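Local coordinates for protein beta-galactosidase (Bacillus circulans subsp. alkalophilus, PDB 3TTY) that hydrolyses terminal beta-linked galactose from beta-galactosides, binding the sugar in a pocket at the mouth of a TIM barrel, at residues I9-W20 against D340-V351; Q308-Q316 against C354-I362. One frame throughout, in Å; residues are numbered along the deposited sequence.

Interaction 1 (9-20 with 340-351) closes the eight-stranded parallel barrel by joining its first strand, 10-14, to its last, 339-344, and follows both strands out into the loops beyond them. Interaction 2 (308-316 with 354-362) lies wholly in loops, those after strands 303-307 and 339-344. Their centres are about 11 Å apart, and along the chain their segments alternate: 9-20, 308-316, 340-351, 354-362. They also touch, with probable hydrogen bonds from Ile362 N to Leu347 O and from Arg349 N to Ile362 O. Both reach the bound galactose and the second subunit, so barrel closure, sugar pocket and subunit interface meet in one region.

Interaction 1: I9-W20 against D340-V351; sequences IWYGGDYNPEQW and DTVMFFQLRRSV. With GLA (alpha-D-galactopyranose), chain H.
Tyr11 and Phe344 meet at the dense end of this contact: Phe344 CE2 lies 3.4 Å from Tyr11 OH, which sits at that ring's edge and bonds to Cys376 O of helix 371-386. With CG anti to the backbone N (chi1 -164°), the tyrosine ring meets Val342 CG2 at its edge, 3.4 Å from Tyr11 CD1. Were Tyr11 an alanine, Val342 CG2 and Phe344 would probably lose the ring they pack on, and Cys376 O its hydroxyl partner. Parallel strands 10-14 and 341-344 are zipped by Val342 N to Trp10 O (2.9 Å), Phe344 N to Gly12 O and Asp14 N to Phe344 O, the seam between first and last strands of the TIM barrel. Next along the chain, the Phe345 ring lies between Gln346 CB on one face and galactose C4, over the ring centre and 3.8 Å above its plane, on the other; Asp14 OD2 sits at its edge. Beyond, the loops part and water enters. Asn16 ND2 reaches Gln346 OE1 directly (2.9 Å), their amide planes 79° apart, but water 3 links Gln19 OE1, Trp20 NE1 and Arg348 O. Trp20 takes Arg348 CD over one face, while the second subunit's Leu499 packs against it.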
loop_
_atom_site.group_PDB
_atom_site.type_symbol
_atom_site.label_atom_id
_atom_site.label_comp_id
_atom_site.label_asym_id
_atom_site.label_seq_id
_atom_site.Cartn_x
_atom_site.Cartn_y
_atom_site.Cartn_z
ATOM N N ILE A 9 43.540 -11.896 9.580
ATOM C CA ILE A 9 42.162 -11.510 9.322
ATOM C C ILE A 9 41.835 -10.358 10.262
ATOM O O ILE A 9 41.705 -10.557 11.467
ATOM C CB ILE A 9 41.218 -12.692 9.567
ATOM C CG1 ILE A 9 41.538 -13.812 8.566
ATOM C CG2 ILE A 9 39.766 -12.251 9.455
ATOM C CD1 ILE A 9 40.913 -15.129 8.886
ATOM N N TRP A 10 41.745 -9.147 9.718
ATOM C CA TRP A 10 41.440 -7.972 10.538
ATOM C C TRP A 10 40.183 -8.180 11.389
ATOM O O TRP A 10 39.232 -8.849 10.976
ATOM C CB TRP A 10 41.259 -6.721 9.666
ATOM C CG TRP A 10 42.393 -6.470 8.712
ATOM C CD1 TRP A 10 43.527 -7.211 8.567
ATOM C CD2 TRP A 10 42.491 -5.402 7.768
ATOM N NE1 TRP A 10 44.325 -6.675 7.593
ATOM C CE2 TRP A 10 43.715 -5.561 7.088
ATOM C CE3 TRP A 10 41.667 -4.325 7.438
ATOM C CZ2 TRP A 10 44.135 -4.680 6.094
ATOM C CZ3 TRP A 10 42.082 -3.456 6.450
ATOM C CH2 TRP A 10 43.308 -3.637 5.790
ATOM N N TYR A 11 40.175 -7.586 12.574
ATOM C CA TYR A 11 39.052 -7.745 13.484
ATOM C C TYR A 11 38.758 -6.435 14.209
ATOM O O TYR A 11 39.607 -5.914 14.938
ATOM C CB TYR A 11 39.350 -8.859 14.488
ATOM C CG TYR A 11 38.132 -9.345 15.216
ATOM C CD1 TYR A 11 37.029 -9.830 14.516
ATOM C CD2 TYR A 11 38.082 -9.326 16.607
ATOM C CE1 TYR A 11 35.911 -10.279 15.180
ATOM C CE2 TYR A 11 36.975 -9.768 17.280
ATOM C CZ TYR A 11 35.888 -10.249 16.572
ATOM O OH TYR A 11 34.780 -10.697 17.259
ATOM N N GLY A 12 37.557 -5.905 14.013
ATOM C CA GLY A 12 37.216 -4.585 14.522
ATOM C C GLY A 12 36.008 -4.049 13.778
ATOM O O GLY A 12 35.087 -4.807 13.481
ATOM N N GLY A 13 36.000 -2.752 13.470
ATOM C CA GLY A 13 34.906 -2.187 12.685
ATOM C C GLY A 13 34.647 -0.715 12.926
ATOM O O GLY A 13 35.516 0.008 13.430
ATOM N N ASP A 14 33.448 -0.272 12.559
ATOM C CA ASP A 14 33.059 1.125 12.719
ATOM C C ASP A 14 33.183 1.549 14.178
ATOM O O ASP A 14 32.697 0.868 15.079
ATOM C CB ASP A 14 31.637 1.358 12.206
ATOM C CG ASP A 14 31.574 1.597 10.690
ATOM O OD1 ASP A 14 32.206 0.839 9.923
ATOM O OD2 ASP A 14 30.874 2.549 10.262
ATOM N N TYR A 15 33.843 2.678 14.402
ATOM C CA TYR A 15 34.116 3.181 15.743
ATOM C C TYR A 15 33.943 4.689 15.694
ATOM O O TYR A 15 34.455 5.340 14.791
ATOM C CB TYR A 15 35.546 2.790 16.166
ATOM C CG TYR A 15 36.017 3.294 17.527
ATOM C CD1 TYR A 15 35.226 3.144 18.670
ATOM C CD2 TYR A 15 37.268 3.881 17.672
ATOM C CE1 TYR A 15 35.666 3.588 19.918
ATOM C CE2 TYR A 15 37.716 4.336 18.920
ATOM C CZ TYR A 15 36.913 4.180 20.036
ATOM O OH TYR A 15 37.343 4.636 21.265
ATOM N N ASN A 16 33.206 5.235 16.657
ATOM C CA ASN A 16 32.777 6.632 16.618
ATOM C C ASN A 16 32.936 7.358 17.950
ATOM O O ASN A 16 31.963 7.818 18.541
ATOM C CB ASN A 16 31.328 6.695 16.154
ATOM C CG ASN A 16 31.146 6.067 14.790
ATOM O OD1 ASN A 16 31.603 6.612 13.799
ATOM N ND2 ASN A 16 30.500 4.908 14.738
ATOM N N PRO A 17 34.182 7.470 18.418
ATOM C CA PRO A 17 34.478 8.074 19.715
ATOM C C PRO A 17 34.088 9.542 19.749
ATOM O O PRO A 17 33.901 10.073 20.837
ATOM C CB PRO A 17 35.995 7.921 19.831
ATOM C CG PRO A 17 36.476 7.826 18.403
ATOM C CD PRO A 17 35.399 7.052 17.705
ATOM N N GLU A 18 33.964 10.192 18.591
ATOM C CA GLU A 18 33.558 11.598 18.586
ATOM C C GLU A 18 32.111 11.783 19.083
ATOM O O GLU A 18 31.667 12.909 19.310
ATOM C CB GLU A 18 33.780 12.260 17.210
ATOM C CG GLU A 18 32.929 11.687 16.050
ATOM C CD GLU A 18 33.618 10.530 15.339
ATOM O OE1 GLU A 18 33.668 10.557 14.089
ATOM O OE2 GLU A 18 34.115 9.599 16.023
ATOM N N GLN A 19 31.392 10.678 19.260
ATOM C CA GLN A 19 30.070 10.698 19.896
ATOM C C GLN A 19 30.223 10.635 21.414
ATOM O O GLN A 19 29.251 10.779 22.156
ATOM C CB GLN A 19 29.207 9.504 19.429
ATOM C CG GLN A 19 28.912 9.473 17.924
ATOM C CD GLN A 19 28.150 8.223 17.469
ATOM O OE1 GLN A 19 27.794 7.353 18.280
ATOM N NE2 GLN A 19 27.909 8.127 16.156
ATOM N N TRP A 20 31.442 10.394 21.874
ATOM C CA TRP A 20 31.672 10.126 23.293
ATOM C C TRP A 20 32.632 11.135 23.930
ATOM O O TRP A 20 32.460 12.328 23.761
ATOM C CB TRP A 20 32.162 8.691 23.475
ATOM C CG TRP A 20 31.120 7.727 23.088
ATOM C CD1 TRP A 20 30.861 7.248 21.825
ATOM C CD2 TRP A 20 30.142 7.140 23.950
ATOM N NE1 TRP A 20 29.788 6.385 21.861
ATOM C CE2 TRP A 20 29.324 6.307 23.152
ATOM C CE3 TRP A 20 29.877 7.235 25.320
ATOM C CZ2 TRP A 20 28.268 5.566 23.682
ATOM C CZ3 TRP A 20 28.819 6.502 25.848
ATOM C CH2 TRP A 20 28.028 5.676 25.028
ATOM N N ASP A 340 38.807 -11.616 3.880
ATOM C CA ASP A 340 40.085 -11.611 4.589
ATOM C C ASP A 340 40.073 -10.618 5.745
ATOM O O ASP A 340 41.117 -10.262 6.293
ATOM C CB ASP A 340 41.249 -11.316 3.636
ATOM C CG ASP A 340 41.772 -12.568 2.945
ATOM O OD1 ASP A 340 41.179 -13.645 3.160
ATOM O OD2 ASP A 340 42.766 -12.468 2.186
ATOM N N THR A 341 38.879 -10.158 6.091
ATOM C CA THR A 341 38.675 -9.391 7.307
ATOM C C THR A 341 37.321 -9.788 7.869
ATOM O O THR A 341 36.438 -10.227 7.124
ATOM C CB THR A 341 38.658 -7.864 7.045
ATOM O OG1 THR A 341 37.453 -7.515 6.365
ATOM C CG2 THR A 341 39.838 -7.430 6.214
ATOM N N VAL A 342 37.154 -9.665 9.179
ATOM C CA VAL A 342 35.807 -9.636 9.741
ATOM C C VAL A 342 35.624 -8.417 10.643
ATOM O O VAL A 342 36.249 -8.287 11.698
ATOM C CB VAL A 342 35.346 -10.980 10.407
ATOM C CG1 VAL A 342 36.280 -12.126 10.066
ATOM C CG2 VAL A 342 35.157 -10.825 11.883
ATOM N N MET A 343 34.771 -7.508 10.191
ATOM C CA MET A 343 34.590 -6.237 10.862
ATOM C C MET A 343 33.108 -5.948 11.080
ATOM O O MET A 343 32.250 -6.447 10.343
ATOM C CB MET A 343 35.290 -5.143 10.071
ATOM C CG MET A 343 36.775 -5.414 9.954
ATOM S SD MET A 343 37.653 -4.547 8.642
ATOM C CE MET A 343 37.368 -2.818 9.044
ATOM N N PHE A 344 32.821 -5.163 12.114
ATOM C CA PHE A 344 31.457 -4.940 12.583
ATOM C C PHE A 344 30.993 -3.516 12.343
ATOM O O PHE A 344 31.804 -2.579 12.299
ATOM C CB PHE A 344 31.376 -5.135 14.118
ATOM C CG PHE A 344 31.680 -6.531 14.593
ATOM C CD1 PHE A 344 30.782 -7.570 14.362
ATOM C CD2 PHE A 344 32.847 -6.794 15.306
ATOM C CE1 PHE A 344 31.047 -8.858 14.802
ATOM C CE2 PHE A 344 33.129 -8.084 15.756
ATOM C CZ PHE A 344 32.225 -9.119 15.503
ATOM N N PHE A 345 29.678 -3.349 12.237
ATOM C CA PHE A 345 29.069 -2.128 12.742
ATOM C C PHE A 345 28.346 -2.514 14.035
ATOM O O PHE A 345 27.558 -3.461 14.023
ATOM C CB PHE A 345 28.070 -1.512 11.758
ATOM C CG PHE A 345 27.526 -0.182 12.216
ATOM C CD1 PHE A 345 28.149 1.006 11.846
ATOM C CD2 PHE A 345 26.420 -0.118 13.048
ATOM C CE1 PHE A 345 27.670 2.239 12.281
ATOM C CE2 PHE A 345 25.927 1.112 13.492
ATOM C CZ PHE A 345 26.556 2.290 13.106
ATOM N N GLN A 346 28.628 -1.850 15.157
ATOM C CA GLN A 346 29.775 -0.972 15.345
ATOM C C GLN A 346 30.433 -1.386 16.668
ATOM O O GLN A 346 29.942 -2.283 17.349
ATOM C CB GLN A 346 29.356 0.501 15.383
ATOM C CG GLN A 346 28.245 0.833 16.388
ATOM C CD GLN A 346 27.945 2.333 16.455
ATOM O OE1 GLN A 346 28.858 3.152 16.418
ATOM N NE2 GLN A 346 26.657 2.693 16.552
ATOM N N LEU A 347 31.534 -0.736 17.036
ATOM C CA LEU A 347 32.283 -1.147 18.222
ATOM C C LEU A 347 31.629 -0.729 19.559
ATOM O O LEU A 347 31.768 -1.423 20.568
ATOM C CB LEU A 347 33.742 -0.688 18.126
ATOM C CG LEU A 347 34.501 -1.260 16.930
ATOM C CD1 LEU A 347 35.998 -1.056 17.070
ATOM C CD2 LEU A 347 34.172 -2.750 16.778
ATOM N N ARG A 348 30.907 0.386 19.566
ATOM C CA ARG A 348 30.157 0.790 20.762
ATOM C C ARG A 348 28.855 1.490 20.378
ATOM O O ARG A 348 28.859 2.402 19.559
ATOM C CB ARG A 348 31.000 1.677 21.683
ATOM C CG ARG A 348 30.193 2.723 22.429
ATOM C CD ARG A 348 30.414 2.787 23.947
ATOM N NE ARG A 348 31.781 2.574 24.442
ATOM C CZ ARG A 348 32.055 2.379 25.738
ATOM N NH1 ARG A 348 31.071 2.387 26.631
ATOM N NH2 ARG A 348 33.297 2.188 26.160
ATOM N N ARG A 349 27.751 1.055 20.978
ATOM C CA ARG A 349 26.416 1.523 20.611
ATOM C C ARG A 349 26.252 3.036 20.765
ATOM O O ARG A 349 26.825 3.667 21.664
ATOM C CB ARG A 349 25.328 0.758 21.390
ATOM C CG ARG A 349 25.032 -0.616 20.808
ATOM C CD ARG A 349 24.271 -1.591 21.718
ATOM N NE ARG A 349 22.840 -1.384 21.708
ATOM C CZ ARG A 349 21.913 -2.347 21.682
ATOM N NH1 ARG A 349 22.228 -3.634 21.674
ATOM N NH2 ARG A 349 20.637 -2.002 21.691
ATOM N N SER A 350 25.497 3.610 19.837
ATOM C CA SER A 350 25.098 5.011 19.883
ATOM C C SER A 350 23.917 5.158 20.835
ATOM O O SER A 350 23.397 4.161 21.332
ATOM C CB SER A 350 24.666 5.452 18.494
ATOM O OG SER A 350 23.666 4.566 18.024
ATOM N N VAL A 351 23.424 6.382 20.990
ATOM C CA VAL A 351 22.722 6.753 22.209
ATOM C C VAL A 351 21.325 7.469 22.190
ATOM O O VAL A 351 20.587 7.321 23.153
ATOM C CB VAL A 351 23.760 7.478 23.127
ATOM C CG1 VAL A 351 23.288 8.825 23.584
ATOM C CG2 VAL A 351 24.222 6.562 24.258
HETATM C C1 GLA H . 25.036 -0.002 6.844
HETATM C C2 GLA H . 25.849 1.291 7.101
HETATM C C3 GLA H . 26.288 1.443 8.568
HETATM C C4 GLA H . 25.071 1.189 9.445
HETATM C C5 GLA H . 24.460 -0.170 9.089
HETATM C C6 GLA H . 23.285 -0.437 10.037
HETATM O O1 GLA H . 25.787 -1.229 6.899
HETATM O O2 GLA H . 26.999 1.324 6.270
HETATM O O3 GLA H . 26.783 2.765 8.846
HETATM O O4 GLA H . 24.139 2.221 9.147
HETATM O O5 GLA H . 23.950 -0.120 7.752
HETATM O O6 GLA H . 22.934 -1.827 10.009
HETATM O O HOH W 1 31.264 2.720 17.578
HETATM O O HOH W 2 27.379 5.517 15.151
HETATM O O HOH W 3 29.168 4.981 19.247
#

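Interaction 2: Q308-Q316 against C354-I362; sequences QTPGVQNWQ and CEKYHGAVI. With GLA (alpha-D-galactopyranose), chain H.
Glu355 and Trp315 meet beside the galactose: Glu355 OE1 takes the sugar's O4 hydroxyl at 2.5 Å and the indole NE1 of Trp315 at 2.9 Å. The indole bond is fairly straight (161°), lies in the ring plane and uses the anti lone pair of OE1, with carboxylate and ring planes 74° apart. The galactose O6 is held more loosely, by weak bonds from His358 NE2 (2.9 Å) and to Gln313 OE1 (3.2 Å). One step out, Cys354 SG packs obliquely against the indole, 3.6 Å from Trp315 CZ2. A trans first torsion (chi1 -162°) brings the His358 imidazole up to galactose O6, and ND1 gives its proton to Gly359 O, in the ring plane and on a carbonyl lone pair, which fixes the ring's rotation. Phe345 stands edge-to-face with the same ring. These two loops, following the seventh and eighth strands of the TIM barrel, form part of the wall of the galactose pocket. Behind them Val312 O receives Gly359 N (3.1 Å) and Thr309 OG1 (2.6 Å) from opposite faces of its carbonyl plane. Thr309 OG1 also accepts from Gly311 N, closing an ST turn, while Thr309 CB rests on His358 CE1. The Asn314 side chain points toward 354-362; its OD1 lies at the imidazole edge, 3.1 Å from His358 CD2, buried with no hydrogen-bonding partner in the model, while ND2 bonds to Ser415 of the second subunit. That subunit also supplies Asp495 to Lys356 as a salt bridge.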
loop_
_atom_site.group_PDB
_atom_site.type_symbol
_atom_site.label_atom_id
_atom_site.label_comp_id
_atom_site.label_asym_id
_atom_site.label_seq_id
_atom_site.Cartn_x
_atom_site.Cartn_y
_atom_site.Cartn_z
ATOM N N GLN A 308 28.933 -6.156 9.684
ATOM C CA GLN A 308 27.923 -7.138 10.038
ATOM C C GLN A 308 27.620 -6.729 11.475
ATOM O O GLN A 308 28.451 -6.082 12.121
ATOM C CB GLN A 308 28.481 -8.572 10.002
ATOM C CG GLN A 308 29.583 -8.846 11.033
ATOM C CD GLN A 308 30.083 -10.295 11.034
ATOM O OE1 GLN A 308 29.543 -11.158 10.354
ATOM N NE2 GLN A 308 31.122 -10.552 11.807
ATOM N N THR A 309 26.451 -7.063 11.998
ATOM C CA THR A 309 26.216 -6.734 13.397
ATOM C C THR A 309 26.788 -7.827 14.309
ATOM O O THR A 309 26.782 -9.007 13.947
ATOM C CB THR A 309 24.729 -6.498 13.700
ATOM O OG1 THR A 309 24.552 -6.390 15.114
ATOM C CG2 THR A 309 23.886 -7.639 13.175
ATOM N N PRO A 310 27.329 -7.436 15.473
ATOM C CA PRO A 310 27.718 -8.459 16.460
ATOM C C PRO A 310 26.507 -9.105 17.150
ATOM O O PRO A 310 26.653 -10.157 17.775
ATOM C CB PRO A 310 28.586 -7.682 17.468
ATOM C CG PRO A 310 28.284 -6.247 17.238
ATOM C CD PRO A 310 27.860 -6.098 15.802
ATOM N N GLY A 311 25.331 -8.487 17.035
ATOM C CA GLY A 311 24.111 -9.033 17.613
ATOM C C GLY A 311 22.866 -8.754 16.775
ATOM O O GLY A 311 22.627 -9.409 15.756
ATOM N N VAL A 312 22.066 -7.777 17.202
ATOM C CA VAL A 312 20.854 -7.405 16.468
ATOM C C VAL A 312 21.092 -6.275 15.459
ATOM O O VAL A 312 22.113 -5.594 15.502
ATOM C CB VAL A 312 19.730 -6.978 17.426
ATOM C CG1 VAL A 312 19.379 -8.126 18.369
ATOM C CG2 VAL A 312 20.137 -5.740 18.204
ATOM N N GLN A 313 20.141 -6.086 14.550
ATOM C CA GLN A 313 20.163 -4.947 13.646
ATOM C C GLN A 313 18.822 -4.225 13.746
ATOM O O GLN A 313 17.764 -4.825 13.565
ATOM C CB GLN A 313 20.425 -5.376 12.195
ATOM C CG GLN A 313 20.443 -4.183 11.196
ATOM C CD GLN A 313 20.402 -4.630 9.733
ATOM O OE1 GLN A 313 20.842 -3.906 8.832
ATOM N NE2 GLN A 313 19.879 -5.825 9.496
ATOM N N ASN A 314 18.874 -2.937 14.046
ATOM C CA ASN A 314 17.673 -2.168 14.289
ATOM C C ASN A 314 16.775 -2.101 13.063
ATOM O O ASN A 314 15.558 -2.036 13.199
ATOM C CB ASN A 314 18.048 -0.763 14.714
ATOM C CG ASN A 314 18.839 -0.043 13.651
ATOM O OD1 ASN A 314 19.988 -0.392 13.377
ATOM N ND2 ASN A 314 18.237 0.979 13.053
ATOM N N TRP A 315 17.381 -2.129 11.874
ATOM C CA TRP A 315 16.641 -1.972 10.620
ATOM C C TRP A 315 15.727 -3.144 10.265
ATOM O O TRP A 315 14.802 -2.983 9.491
ATOM C CB TRP A 315 17.594 -1.667 9.455
ATOM C CG TRP A 315 18.373 -0.397 9.675
ATOM C CD1 TRP A 315 19.675 -0.286 10.099
ATOM C CD2 TRP A 315 17.889 0.942 9.520
ATOM N NE1 TRP A 315 20.028 1.043 10.206
ATOM C CE2 TRP A 315 18.953 1.815 9.850
ATOM C CE3 TRP A 315 16.660 1.492 9.127
ATOM C CZ2 TRP A 315 18.823 3.205 9.793
ATOM C CZ3 TRP A 315 16.536 2.874 9.070
ATOM C CH2 TRP A 315 17.610 3.713 9.403
ATOM N N GLN A 316 15.971 -4.317 10.832
ATOM C CA GLN A 316 15.120 -5.459 10.527
ATOM C C GLN A 316 13.746 -5.286 11.193
ATOM O O GLN A 316 13.639 -4.760 12.295
ATOM C CB GLN A 316 15.796 -6.777 10.931
ATOM C CG GLN A 316 17.117 -7.018 10.214
ATOM C CD GLN A 316 17.901 -8.219 10.737
ATOM O OE1 GLN A 316 19.065 -8.420 10.364
ATOM N NE2 GLN A 316 17.276 -9.021 11.592
ATOM N N CYS A 354 18.560 7.027 15.383
ATOM C CA CYS A 354 17.925 5.799 14.831
ATOM C C CYS A 354 18.662 4.467 14.998
ATOM O O CYS A 354 18.058 3.401 14.859
ATOM C CB CYS A 354 17.462 5.980 13.364
ATOM S SG CYS A 354 18.777 5.906 12.103
ATOM N N GLU A 355 19.953 4.506 15.299
ATOM C CA GLU A 355 20.689 3.252 15.428
ATOM C C GLU A 355 21.021 2.820 16.872
ATOM O O GLU A 355 21.733 1.847 17.088
ATOM C CB GLU A 355 21.910 3.243 14.482
ATOM C CG GLU A 355 21.460 3.185 12.999
ATOM C CD GLU A 355 22.602 3.078 11.987
ATOM O OE1 GLU A 355 22.356 2.558 10.869
ATOM O OE2 GLU A 355 23.728 3.530 12.289
ATOM N N LYS A 356 20.460 3.506 17.863
ATOM C CA LYS A 356 20.779 3.168 19.250
ATOM C C LYS A 356 20.433 1.722 19.635
ATOM O O LYS A 356 20.955 1.217 20.632
ATOM C CB LYS A 356 20.122 4.146 20.211
ATOM C CG LYS A 356 18.599 4.216 20.094
ATOM C CD LYS A 356 18.072 5.433 20.849
ATOM C CE LYS A 356 16.561 5.515 20.788
ATOM N NZ LYS A 356 16.087 6.210 19.574
ATOM N N TYR A 357 19.554 1.066 18.866
ATOM C CA TYR A 357 19.200 -0.333 19.128
ATOM C C TYR A 357 19.816 -1.234 18.076
ATOM O O TYR A 357 19.407 -2.377 17.902
ATOM C CB TYR A 357 17.673 -0.542 19.280
ATOM C CG TYR A 357 17.157 0.410 20.301
ATOM C CD1 TYR A 357 17.858 0.599 21.484
ATOM C CD2 TYR A 357 16.049 1.204 20.059
ATOM C CE1 TYR A 357 17.449 1.516 22.410
ATOM C CE2 TYR A 357 15.632 2.124 20.989
ATOM C CZ TYR A 357 16.339 2.278 22.168
ATOM O OH TYR A 357 15.950 3.209 23.109
ATOM N N HIS A 358 20.809 -0.697 17.374
ATOM C CA HIS A 358 21.740 -1.532 16.625
ATOM C C HIS A 358 22.779 -2.123 17.590
ATOM O O HIS A 358 23.282 -1.433 18.486
ATOM C CB HIS A 358 22.434 -0.742 15.504
ATOM C CG HIS A 358 23.050 -1.612 14.447
ATOM N ND1 HIS A 358 24.190 -2.358 14.664
ATOM C CD2 HIS A 358 22.677 -1.862 13.168
ATOM C CE1 HIS A 358 24.494 -3.029 13.566
ATOM N NE2 HIS A 358 23.589 -2.750 12.645
ATOM N N GLY A 359 23.078 -3.403 17.407
ATOM C CA GLY A 359 24.069 -4.096 18.213
ATOM C C GLY A 359 25.475 -3.541 18.059
ATOM O O GLY A 359 25.819 -2.927 17.038
ATOM N N ALA A 360 26.289 -3.750 19.089
ATOM C CA ALA A 360 27.692 -3.354 19.058
ATOM C C ALA A 360 28.485 -4.286 19.961
ATOM O O ALA A 360 27.912 -5.033 20.750
ATOM C CB ALA A 360 27.855 -1.913 19.504
ATOM N N VAL A 361 29.806 -4.252 19.839
ATOM C CA VAL A 361 30.656 -5.048 20.715
ATOM C C VAL A 361 30.514 -4.583 22.166
ATOM O O VAL A 361 30.316 -5.393 23.066
ATOM C CB VAL A 361 32.105 -4.983 20.271
ATOM C CG1 VAL A 361 33.004 -5.666 21.293
ATOM C CG2 VAL A 361 32.237 -5.627 18.885
ATOM N N ILE A 362 30.593 -3.271 22.379
ATOM C CA ILE A 362 30.319 -2.675 23.683
ATOM C C ILE A 362 28.951 -1.981 23.657
ATOM O O ILE A 362 28.689 -1.117 22.806
ATOM C CB ILE A 362 31.374 -1.630 24.052
ATOM C CG1 ILE A 362 32.772 -2.252 24.025
ATOM C CG2 ILE A 362 31.053 -1.006 25.411
ATOM C CD1 ILE A 362 33.875 -1.213 24.074
HETATM C C1 GLA H . 25.036 -0.002 6.844
HETATM C C2 GLA H . 25.849 1.291 7.101
HETATM C C3 GLA H . 26.288 1.443 8.568
HETATM C C4 GLA H . 25.071 1.189 9.445
HETATM C C5 GLA H . 24.460 -0.170 9.089
HETATM C C6 GLA H . 23.285 -0.437 10.037
HETATM O O1 GLA H . 25.787 -1.229 6.899
HETATM O O2 GLA H . 26.999 1.324 6.270
HETATM O O3 GLA H . 26.783 2.765 8.846
HETATM O O4 GLA H . 24.139 2.221 9.147
HETATM O O5 GLA H . 23.950 -0.120 7.752
HETATM O O6 GLA H . 22.934 -1.827 10.009
#